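Local atomic coordinates of alpha-1,2-mannosyltransferase (Ktr4), putative (Neosartorya fumigata, PDB entry 7BOP), a protein that belongs to the fungal Ktr family of putative mannosyltransferases with a GT-A fold, and binds guanosine-5'-diphosphate and a manganese ion. Residues Thr86-Leu90 and Val193-Phe199; Asn95-Pro101 and Glu121-Lys125. One frame throughout, in Å; residues are numbered along the deposited sequence.

Contact 1. Residues Thr86-Leu90 and Val193-Phe199; sequences TMKDL and VEPKVQF. With MN (manganese (II) ion), chain G; GDP (guanosine-5'-diphosphate), chain H.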
loop_
_atom_site.group_PDB
_atom_site.type_symbol
_atom_site.label_atom_id
_atom_site.label_comp_id
_atom_site.label_asym_id
_atom_site.label_seq_id
_atom_site.Cartn_x
_atom_site.Cartn_y
_atom_site.Cartn_z
ATOM N N THR A 86 11.516 -3.649 -11.784
ATOM C CA THR A 86 10.243 -3.007 -11.505
ATOM C C THR A 86 10.018 -1.743 -12.336
ATOM O O THR A 86 8.947 -1.555 -12.902
ATOM C CB THR A 86 10.129 -2.686 -10.014
ATOM O OG1 THR A 86 10.159 -3.922 -9.283
ATOM C CG2 THR A 86 8.845 -1.908 -9.721
ATOM N N MET A 87 11.032 -0.889 -12.398
ATOM C CA MET A 87 10.973 0.334 -13.203
ATOM C C MET A 87 10.671 0.023 -14.666
ATOM O O MET A 87 9.840 0.688 -15.275
ATOM C CB MET A 87 12.286 1.101 -13.100
ATOM C CG MET A 87 12.533 1.766 -11.765
ATOM S SD MET A 87 14.002 2.827 -11.794
ATOM C CE MET A 87 13.419 4.187 -12.796
ATOM N N LYS A 88 11.327 -1.003 -15.220
ATOM C CA LYS A 88 11.086 -1.413 -16.608
ATOM C C LYS A 88 9.614 -1.743 -16.849
ATOM O O LYS A 88 9.046 -1.342 -17.859
ATOM C CB LYS A 88 11.950 -2.613 -17.008
ATOM C CG LYS A 88 13.408 -2.261 -17.271
ATOM C CD LYS A 88 14.220 -3.515 -17.585
ATOM C CE LYS A 88 15.694 -3.195 -17.807
ATOM N NZ LYS A 88 15.899 -2.347 -19.014
ATOM N N ASP A 89 9.006 -2.466 -15.911
ATOM C CA ASP A 89 7.592 -2.833 -16.031
ATOM C C ASP A 89 6.691 -1.614 -15.929
ATOM O O ASP A 89 5.765 -1.455 -16.729
ATOM C CB ASP A 89 7.182 -3.838 -14.941
ATOM C CG ASP A 89 7.560 -5.285 -15.265
ATOM O OD1 ASP A 89 8.195 -5.576 -16.302
ATOM O OD2 ASP A 89 7.167 -6.156 -14.463
ATOM N N LEU A 90 6.934 -0.771 -14.929
ATOM C CA LEU A 90 6.063 0.382 -14.707
ATOM C C LEU A 90 6.187 1.397 -15.846
ATOM O O LEU A 90 5.183 1.949 -16.322
ATOM C CB LEU A 90 6.311 1.021 -13.337
ATOM C CG LEU A 90 5.289 2.086 -12.905
ATOM C CD1 LEU A 90 3.857 1.674 -13.215
ATOM C CD2 LEU A 90 5.439 2.380 -11.428
ATOM N N VAL A 193 5.986 2.368 -4.921
ATOM C CA VAL A 193 6.533 1.256 -5.662
ATOM C C VAL A 193 7.607 0.579 -4.813
ATOM O O VAL A 193 8.384 1.257 -4.132
ATOM C CB VAL A 193 7.183 1.760 -6.976
ATOM C CG1 VAL A 193 7.692 0.600 -7.812
ATOM C CG2 VAL A 193 6.188 2.603 -7.761
ATOM N N GLU A 194 7.651 -0.752 -4.865
ATOM C CA GLU A 194 8.704 -1.533 -4.233
ATOM C C GLU A 194 9.528 -2.262 -5.277
ATOM O O GLU A 194 9.016 -2.586 -6.344
ATOM C CB GLU A 194 8.113 -2.588 -3.294
ATOM C CG GLU A 194 7.543 -2.013 -2.015
ATOM C CD GLU A 194 7.390 -3.018 -0.875
ATOM O OE1 GLU A 194 6.775 -2.552 0.108
ATOM O OE2 GLU A 194 7.855 -4.217 -0.926
ATOM N N PRO A 195 10.792 -2.580 -4.951
ATOM C CA PRO A 195 11.576 -3.433 -5.843
ATOM C C PRO A 195 11.022 -4.861 -5.922
ATOM O O PRO A 195 10.329 -5.303 -5.016
ATOM C CB PRO A 195 12.969 -3.425 -5.206
ATOM C CG PRO A 195 12.737 -3.109 -3.779
ATOM C CD PRO A 195 11.541 -2.211 -3.735
ATOM N N LYS A 196 11.309 -5.538 -7.032
ATOM C CA LYS A 196 10.956 -6.927 -7.262
ATOM C C LYS A 196 9.449 -7.156 -7.448
ATOM O O LYS A 196 8.954 -8.243 -7.170
ATOM C CB LYS A 196 11.502 -7.821 -6.143
ATOM C CG LYS A 196 11.848 -9.233 -6.603
ATOM C CD LYS A 196 12.454 -10.033 -5.459
ATOM C CE LYS A 196 12.467 -11.527 -5.740
ATOM N NZ LYS A 196 13.547 -11.912 -6.686
ATOM N N VAL A 197 8.726 -6.145 -7.915
ATOM C CA VAL A 197 7.309 -6.316 -8.241
ATOM C C VAL A 197 7.149 -6.290 -9.745
ATOM O O VAL A 197 8.001 -5.746 -10.462
ATOM C CB VAL A 197 6.403 -5.255 -7.570
ATOM C CG1 VAL A 197 6.625 -5.251 -6.070
ATOM C CG2 VAL A 197 6.613 -3.874 -8.159
ATOM N N GLN A 198 6.057 -6.874 -10.224
ATOM C CA GLN A 198 5.748 -6.865 -11.650
ATOM C C GLN A 198 4.467 -6.099 -11.947
ATOM O O GLN A 198 3.516 -6.112 -11.160
ATOM C CB GLN A 198 5.609 -8.286 -12.193
ATOM C CG GLN A 198 6.727 -9.243 -11.811
ATOM C CD GLN A 198 6.565 -10.583 -12.501
ATOM O OE1 GLN A 198 6.847 -10.706 -13.684
ATOM N NE2 GLN A 198 6.069 -11.583 -11.778
ATOM N N PHE A 199 4.446 -5.463 -13.110
ATOM C CA PHE A 199 3.227 -4.884 -13.686
ATOM C C PHE A 199 2.982 -5.563 -15.018
ATOM O O PHE A 199 3.890 -5.643 -15.857
ATOM C CB PHE A 199 3.344 -3.371 -13.856
ATOM C CG PHE A 199 3.508 -2.637 -12.568
ATOM C CD1 PHE A 199 2.394 -2.250 -11.825
ATOM C CD2 PHE A 199 4.772 -2.354 -12.069
ATOM C CE1 PHE A 199 2.539 -1.583 -10.616
ATOM C CE2 PHE A 199 4.922 -1.687 -10.859
ATOM C CZ PHE A 199 3.802 -1.294 -10.136
HETATM MN MN MN G . 8.539 -6.035 -0.544
HETATM P PB GDP H . 8.141 -6.826 2.548
HETATM O O1B GDP H . 8.806 -8.172 2.515
HETATM O O2B GDP H . 7.674 -6.317 1.174
HETATM O O3B GDP H . 7.112 -6.628 3.644
HETATM O O3A GDP H . 9.385 -5.886 3.011
HETATM P PA GDP H . 10.510 -5.246 2.032
HETATM O O1A GDP H . 11.878 -5.741 2.438
HETATM O O2A GDP H . 10.014 -5.366 0.574
HETATM O "O5'" GDP H . 10.395 -3.735 2.573
HETATM C "C5'" GDP H . 9.291 -2.903 2.215
HETATM C "C4'" GDP H . 9.785 -1.682 1.444
HETATM O "O4'" GDP H . 10.639 -0.906 2.290
HETATM C "C3'" GDP H . 10.635 -2.008 0.224
HETATM O "O3'" GDP H . 10.426 -0.960 -0.738
HETATM C "C2'" GDP H . 12.063 -2.024 0.746
HETATM O "O2'" GDP H . 13.011 -1.685 -0.265
HETATM C "C1'" GDP H . 11.997 -0.970 1.847
HETATM N N9 GDP H . 12.839 -1.160 3.053
HETATM C C8 GDP H . 12.703 -2.066 4.063
HETATM N N7 GDP H . 13.650 -1.860 5.009
HETATM C C5 GDP H . 14.397 -0.808 4.619
HETATM C C6 GDP H . 15.558 -0.056 5.141
HETATM O O6 GDP H . 16.065 -0.402 6.220
HETATM N N1 GDP H . 16.034 0.989 4.432
HETATM C C2 GDP H . 15.473 1.374 3.256
HETATM N N2 GDP H . 15.980 2.426 2.565
HETATM N N3 GDP H . 14.414 0.720 2.717
HETATM C C4 GDP H . 13.850 -0.344 3.342
HETATM O O HOH W 1 7.309 -8.680 -15.344
HETATM O O HOH W 2 9.830 -6.849 -12.332
HETATM O O HOH W 3 10.087 -5.805 -2.324
HETATM O O HOH W 4 9.638 -8.097 -0.409
#
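The segment Val193-Phe199, which carries the metal ligand Glu194 and runs into strand 198-199 of this GT-A fold, is fastened to one side of helix 80-98 by two side chains a turn apart, Thr86 and Asp89. Val197 N donates to Thr86 OG1 at 3.0 Å, with an N-H...O angle of 149°; the same hydroxyl is also bonded to Asp82 O one turn back in the helix. With chi1 at -63°, OG1 lies beside Thr86's own backbone N, which leaves CG2 anti to that N and pressed against two valines. That fit is tight, 3.4 Å from Thr86 CG2 to Val193 CG1 and no more to Val197 CG2.

Further along, Phe199 N reaches Asp89 OD2 at 3.1 Å, on the anti side of the carboxylate and 31° out of its plane. OD2 also accepts from a water that bridges to Gln198 OE1, and OD1 makes a salt bridge to Arg92, so both carboxylate oxygens are engaged. Leu90 CD1 sits over the middle of one face of the Phe199 ring, 4.1 Å from the centroid, a CH-pi contact; Thr86 CG2 and Asp89 CB come in at the edge. Leu90 CD2 extends the apolar patch to Val193 CG2.

At the far end Glu194 points away from the helix. Glu194 OE2 binds the manganese ion at 2.0 Å, alongside two GDP phosphate oxygens, two waters and His343, while OE1 pairs with Arg192. Pro195 O accepts from one of those waters. Glu194-Pro195-Lys196 is probably the counterpart of the metal-binding DXD motif of GT-A glycosyltransferases.

Contact 2. Residues Asn95-Pro101 and Glu121-Lys125; sequences NSKFNYP and ETKAK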
loop_
_atom_site.group_PDB
_atom_site.type_symbol
_atom_site.label_atom_id
_atom_site.label_comp_id
_atom_site.label_asym_id
_atom_site.label_seq_id
_atom_site.Cartn_x
_atom_site.Cartn_y
_atom_site.Cartn_z
ATOM N N ASN A 95 4.385 4.600 -17.377
ATOM C CA ASN A 95 5.063 5.890 -17.235
ATOM C C ASN A 95 5.856 6.373 -18.472
ATOM O O ASN A 95 6.186 7.567 -18.545
ATOM C CB ASN A 95 5.950 5.937 -15.999
ATOM C CG ASN A 95 6.177 7.361 -15.504
ATOM O OD1 ASN A 95 5.236 8.144 -15.393
ATOM N ND2 ASN A 95 7.412 7.694 -15.188
ATOM N N SER A 96 6.150 5.496 -19.434
ATOM C CA SER A 96 6.800 5.963 -20.671
ATOM C C SER A 96 5.892 6.914 -21.443
ATOM O O SER A 96 6.381 7.727 -22.211
ATOM C CB SER A 96 7.232 4.809 -21.560
ATOM O OG SER A 96 6.117 4.086 -21.999
ATOM N N LYS A 97 4.577 6.820 -21.220
ATOM C CA LYS A 97 3.607 7.699 -21.867
ATOM C C LYS A 97 3.313 8.968 -21.065
ATOM O O LYS A 97 3.049 10.023 -21.638
ATOM C CB LYS A 97 2.300 6.939 -22.115
ATOM C CG LYS A 97 2.464 5.681 -22.954
ATOM C CD LYS A 97 1.227 4.796 -22.893
ATOM C CE LYS A 97 1.065 4.120 -21.527
ATOM N NZ LYS A 97 0.419 2.790 -21.653
ATOM N N PHE A 98 3.321 8.867 -19.739
ATOM C CA PHE A 98 2.910 9.982 -18.886
ATOM C C PHE A 98 4.075 10.736 -18.252
ATOM O O PHE A 98 3.951 11.927 -17.967
ATOM C CB PHE A 98 1.893 9.472 -17.853
ATOM C CG PHE A 98 0.626 8.986 -18.484
ATOM C CD1 PHE A 98 -0.290 9.892 -18.994
ATOM C CD2 PHE A 98 0.368 7.625 -18.623
ATOM C CE1 PHE A 98 -1.453 9.466 -19.601
ATOM C CE2 PHE A 98 -0.792 7.191 -19.234
ATOM C CZ PHE A 98 -1.707 8.110 -19.721
ATOM N N ASN A 99 5.197 10.045 -18.035
ATOM C CA ASN A 99 6.451 10.659 -17.599
ATOM C C ASN A 99 6.365 11.441 -16.291
ATOM O O ASN A 99 6.881 12.560 -16.179
ATOM C CB ASN A 99 7.030 11.525 -18.724
ATOM C CG ASN A 99 7.326 10.717 -19.956
ATOM O OD1 ASN A 99 8.214 9.872 -19.944
ATOM N ND2 ASN A 99 6.574 10.944 -21.013
ATOM N N TYR A 100 5.696 10.848 -15.300
ATOM C CA TYR A 100 5.720 11.386 -13.951
ATOM C C TYR A 100 7.101 11.125 -13.324
ATOM O O TYR A 100 7.765 10.135 -13.657
ATOM C CB TYR A 100 4.579 10.786 -13.105
ATOM C CG TYR A 100 3.265 11.482 -13.299
ATOM C CD1 TYR A 100 2.933 12.589 -12.521
ATOM C CD2 TYR A 100 2.351 11.057 -14.266
ATOM C CE1 TYR A 100 1.730 13.244 -12.689
ATOM C CE2 TYR A 100 1.144 11.713 -14.444
ATOM C CZ TYR A 100 0.837 12.803 -13.647
ATOM O OH TYR A 100 -0.351 13.451 -13.798
ATOM N N PRO A 101 7.552 12.019 -12.433
ATOM C CA PRO A 101 8.876 11.843 -11.829
ATOM C C PRO A 101 8.941 10.692 -10.819
ATOM O O PRO A 101 7.914 10.326 -10.225
ATOM C CB PRO A 101 9.103 13.162 -11.106
ATOM C CG PRO A 101 7.736 13.625 -10.747
ATOM C CD PRO A 101 6.830 13.164 -11.846
ATOM N N GLU A 121 16.574 4.274 -16.881
ATOM C CA GLU A 121 15.352 3.529 -17.169
ATOM C C GLU A 121 14.109 4.389 -17.392
ATOM O O GLU A 121 13.017 3.846 -17.573
ATOM C CB GLU A 121 15.082 2.544 -16.025
ATOM C CG GLU A 121 16.157 1.484 -15.846
ATOM C CD GLU A 121 16.369 0.606 -17.067
ATOM O OE1 GLU A 121 15.450 0.472 -17.901
ATOM O OE2 GLU A 121 17.458 0.022 -17.191
ATOM N N THR A 122 14.251 5.711 -17.373
ATOM C CA THR A 122 13.096 6.593 -17.500
ATOM C C THR A 122 13.498 7.887 -18.188
ATOM O O THR A 122 14.639 8.335 -18.054
ATOM C CB THR A 122 12.463 6.891 -16.117
ATOM O OG1 THR A 122 11.313 7.724 -16.269
ATOM C CG2 THR A 122 13.428 7.588 -15.180
ATOM N N LYS A 123 12.560 8.471 -18.923
ATOM C CA LYS A 123 12.744 9.806 -19.502
ATOM C C LYS A 123 12.367 10.888 -18.512
ATOM O O LYS A 123 12.691 12.055 -18.730
ATOM C CB LYS A 123 11.906 9.973 -20.768
ATOM C CG LYS A 123 12.145 8.912 -21.833
ATOM C CD LYS A 123 11.392 9.204 -23.127
ATOM C CE LYS A 123 9.869 9.359 -22.965
ATOM N NZ LYS A 123 9.185 8.193 -22.336
ATOM N N ALA A 124 11.659 10.525 -17.435
ATOM C CA ALA A 124 11.246 11.510 -16.435
ATOM C C ALA A 124 12.401 11.871 -15.518
ATOM O O ALA A 124 13.406 11.164 -15.461
ATOM C CB ALA A 124 10.073 10.991 -15.618
ATOM N N LYS A 125 12.228 12.958 -14.771
ATOM C CA LYS A 125 13.201 13.361 -13.759
ATOM C C LYS A 125 13.182 12.370 -12.594
ATOM O O LYS A 125 12.106 11.950 -12.156
ATOM C CB LYS A 125 12.903 14.760 -13.212
ATOM C CG LYS A 125 13.011 15.903 -14.220
ATOM C CD LYS A 125 11.688 16.197 -14.927
ATOM C CE LYS A 125 11.563 17.653 -15.365
ATOM N NZ LYS A 125 12.553 18.018 -16.415
HETATM O O HOH W 5 9.730 7.794 -19.239
HETATM O O HOH W 6 9.224 14.198 -16.030
#
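Lys123 and Asn99 supply the polar half of this contact. The lysine chain bends at chi3 and chi4 (-57° and -56°), curling NZ back to two acceptors in the 95-101 segment: Lys123 NZ lies 2.8 Å from Ser96 O and 3.1 Å from Asn99 OD1. Each is met in its carbonyl plane, on a lone pair. A water bridges the two segments, donating to Asn99 OD1 and accepting from Lys123 N, while Asn99 ND2 turns to Tyr57 O.

Helix 80-98 ends here, Asn99 leaving it with positive phi, and the chain enters strand 102-106; this is the exit of one beta-alpha-beta crossover of the parallel, Rossmann-like part of the sheet. The 121-125 loop likewise leads from helix 112-119 into strand 126-130. Side-chain bonds shape both bends. Asn95 OD1 accepts from Tyr100 N at 2.7 Å, and Asn95 ND2 returns a bond to Tyr100 O, 2.9 Å away. In the loop, Ala124 N donates to Thr122 OG1 in an ST turn, and that hydroxyl and Asn95 ND2 share Glu91 as a partner.

Close carbon-to-oxygen packing fills the rest: Ala124 CB presses on Tyr100 O at 3.1 Å, and Pro101 CA lies 3.2 Å from Lys125 O.

Both contacts use helix 80-98, contact 1 its middle and contact 2 its C-terminal end, with their centres about 14 Å apart. Contact 1 is buried and mixes valine, leucine and phenylalanine packing with bonds to backbone N-H groups; only its Glu194-Pro195 end reaches the metal and nucleotide. Contact 2 is partly buried, further from the centre of the chain, and rests on a lysine amine held by carbonyl oxygens, with a small alanine and proline patch; waters bridge both contacts. Leu90 O probably bonds Asn95 N along the helix, joining the two. Met87, which points away from 193-199, and its neighbour Lys88 meet the 121-125 loop instead, Lys88 through a salt bridge with Glu121.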